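LBCATS-a (Synthetic construct, PDB 5EY5) is a synthetic tryptophan synthase alpha chain that probably cleaves indole-3-glycerol phosphate to indole and glyceraldehyde 3-phosphate, and holds sn-glycerol-3-phosphate in its TIM-barrel pocket. Local coordinates at residues Gly26-Asp29 with Leu30-Leu34. Numbering follows the deposited sequence.
Sequences GDPD and LETTL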
ATOM      1  N   GLY A  26      32.647   3.993 -34.174  1.00 29.41           N
ATOM      2  CA  GLY A  26      32.751   2.763 -33.410  1.00 28.22           C
ATOM      3  C   GLY A  26      31.614   1.787 -33.609  1.00 29.14           C
ATOM      4  O   GLY A  26      31.537   0.793 -32.880  1.00 31.35           O
ATOM      5  N   ASP A  27      30.729   2.037 -34.560  1.00 30.28           N
ATOM      6  CA  ASP A  27      29.652   1.103 -34.866  1.00 37.83           C
ATOM      7  C   ASP A  27      29.842   0.529 -36.263  1.00 41.97           C
ATOM      8  O   ASP A  27      29.709   1.259 -37.242  1.00 41.43           O
ATOM      9  CB  ASP A  27      28.297   1.797 -34.786  1.00 39.00           C
ATOM     10  CG  ASP A  27      27.197   0.995 -35.442  1.00 46.74           C
ATOM     11  OD1 ASP A  27      27.121  -0.226 -35.177  1.00 49.27           O
ATOM     12  OD2 ASP A  27      26.416   1.585 -36.231  1.00 47.77           O
ATOM     13  N   PRO A  28      30.134  -0.779 -36.371  1.00 40.63           N
ATOM     14  CA  PRO A  28      30.260  -1.789 -35.318  1.00 33.50           C
ATOM     15  C   PRO A  28      31.601  -1.770 -34.566  1.00 33.35           C
ATOM     16  O   PRO A  28      31.687  -2.345 -33.482  1.00 34.84           O
ATOM     17  CB  PRO A  28      30.115  -3.097 -36.093  1.00 40.79           C
ATOM     18  CG  PRO A  28      30.730  -2.787 -37.403  1.00 37.86           C
ATOM     19  CD  PRO A  28      30.336  -1.369 -37.709  1.00 38.23           C
ATOM     20  N   ASP A  29      32.627  -1.139 -35.133  1.00 34.45           N
ATOM     21  CA  ASP A  29      33.882  -0.932 -34.419  1.00 35.85           C
ATOM     22  C   ASP A  29      34.656   0.137 -35.170  1.00 35.25           C
ATOM     23  O   ASP A  29      34.289   0.514 -36.285  1.00 32.83           O
ATOM     24  CB  ASP A  29      34.686  -2.230 -34.280  1.00 47.18           C
ATOM     25  CG  ASP A  29      35.034  -2.854 -35.624  1.00 53.45           C
ATOM     26  OD1 ASP A  29      35.308  -2.105 -36.577  1.00 63.66           O
ATOM     27  OD2 ASP A  29      35.031  -4.097 -35.724  1.00 57.94           O
ATOM     28  N   LEU A  30      35.751   0.607 -34.563  1.00 31.18           N
ATOM     29  CA  LEU A  30      36.413   1.801 -35.102  1.00 38.21           C
ATOM     30  C   LEU A  30      37.167   1.509 -36.392  1.00 40.55           C
ATOM     31  O   LEU A  30      37.248   2.378 -37.279  1.00 29.96           O
ATOM     32  CB  LEU A  30      37.356   2.401 -34.058  1.00 37.57           C
ATOM     33  CG  LEU A  30      36.697   3.376 -33.089  1.00 34.18           C
ATOM     34  CD1 LEU A  30      37.707   3.889 -32.059  1.00 39.88           C
ATOM     35  CD2 LEU A  30      36.049   4.545 -33.851  1.00 35.34           C
ATOM     36  N   GLU A  31      37.733   0.306 -36.517  1.00 31.14           N
ATOM     37  CA  GLU A  31      38.324  -0.091 -37.793  1.00 38.10           C
ATOM     38  C   GLU A  31      37.292  -0.014 -38.913  1.00 44.98           C
ATOM     39  O   GLU A  31      37.596   0.442 -40.021  1.00 46.24           O
ATOM     40  CB  GLU A  31      38.908  -1.500 -37.688  1.00 51.76           C
ATOM     41  CG  GLU A  31      38.954  -2.272 -39.017  1.00 74.70           C
ATOM     42  CD  GLU A  31      39.788  -1.586 -40.104  1.00 90.78           C
ATOM     43  OE1 GLU A  31      39.511  -1.815 -41.302  1.00 92.45           O
ATOM     44  OE2 GLU A  31      40.719  -0.823 -39.767  1.00 98.26           O
ATOM     45  N   THR A  32      36.056  -0.436 -38.639  1.00 40.56           N
ATOM     46  CA  THR A  32      35.028  -0.379 -39.668  1.00 39.98           C
ATOM     47  C   THR A  32      34.596   1.056 -39.936  1.00 41.60           C
ATOM     48  O   THR A  32      34.265   1.398 -41.077  1.00 41.63           O
ATOM     49  CB  THR A  32      33.833  -1.248 -39.258  1.00 45.46           C
ATOM     50  OG1 THR A  32      34.286  -2.589 -39.046  1.00 54.05           O
ATOM     51  CG2 THR A  32      32.766  -1.254 -40.354  1.00 41.99           C
ATOM     52  N   THR A  33      34.591   1.902 -38.903  1.00 33.86           N
ATOM     53  CA  THR A  33      34.330   3.322 -39.101  1.00 37.84           C
ATOM     54  C   THR A  33      35.334   3.930 -40.066  1.00 31.57           C
ATOM     55  O   THR A  33      34.962   4.641 -41.011  1.00 39.33           O
ATOM     56  CB  THR A  33      34.385   4.072 -37.764  1.00 37.83           C
ATOM     57  OG1 THR A  33      33.499   3.463 -36.810  1.00 37.36           O
ATOM     58  CG2 THR A  33      33.991   5.522 -37.969  1.00 33.87           C
ATOM     59  N   LEU A  34      36.616   3.734 -39.786  1.00 36.63           N
ATOM     60  CA  LEU A  34      37.677   4.173 -40.680  1.00 43.16           C
ATOM     61  C   LEU A  34      37.403   3.738 -42.116  1.00 42.35           C
ATOM     62  O   LEU A  34      37.384   4.560 -43.036  1.00 40.08           O
ATOM     63  CB  LEU A  34      39.015   3.606 -40.195  1.00 46.10           C
ATOM     64  CG  LEU A  34      40.257   4.216 -40.829  1.00 45.67           C
ATOM     65  CD1 LEU A  34      40.142   5.734 -40.753  1.00 44.50           C
ATOM     66  CD2 LEU A  34      41.481   3.725 -40.091  1.00 41.72           C
TER
HETATM   67  O   HOH W   1      30.745   3.408 -38.048  1.00 32.26           O
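An N-cap starts helix 30-42, the first helix after a barrel strand in this TIM-barrel chain, with D29 as the cap residue and T32 as its main partner. D29 OD1 accepts two bonds. T32 N donates to D29 OD1 at 2.8 Å, nearly in line with the C-O bond. T32 OG1 donates to the same D29 OD1 at 2.7 Å, from above the carboxylate plane. CG of D29 sits between its own backbone N and carbonyl carbon (chi1 59°), which brings OD1 over the first turn. A negative carboxylate here would probably also suit the positive end of the helix dipole. With an alanine here, the T32 amide and hydroxyl would probably both lose their acceptor, and the T32 side chain could turn more freely.

The D29 backbone takes part too: T33 N donates to D29 O at 3.0 Å. T33 turns its hydroxyl back to the loop. T33 OG1 lies anti to the carbonyl carbon (chi1 -54°) and accepts from G26 N at 2.8 Å. The same OG1 donates to a water, which in turn donates to D27 O. G26 has a positive phi, where a CB would press on the preceding carbonyl O. CD2 of L30 packs on G26 N at 3.5 Å. P28 follows a cis peptide bond, and its CD meets T32 CG2 at 3.6 Å, the two side chains crossing at about a right angle.

CB of D27 points away from the helix, and its carboxylate forms a salt bridge with R70, while P28 touches I240 of helix 234-241. L30 and T33 rest on M84 of helix 78-91. The turn carries the chain from strand 18-24 into helix 30-42, in the outer helical layer of the barrel.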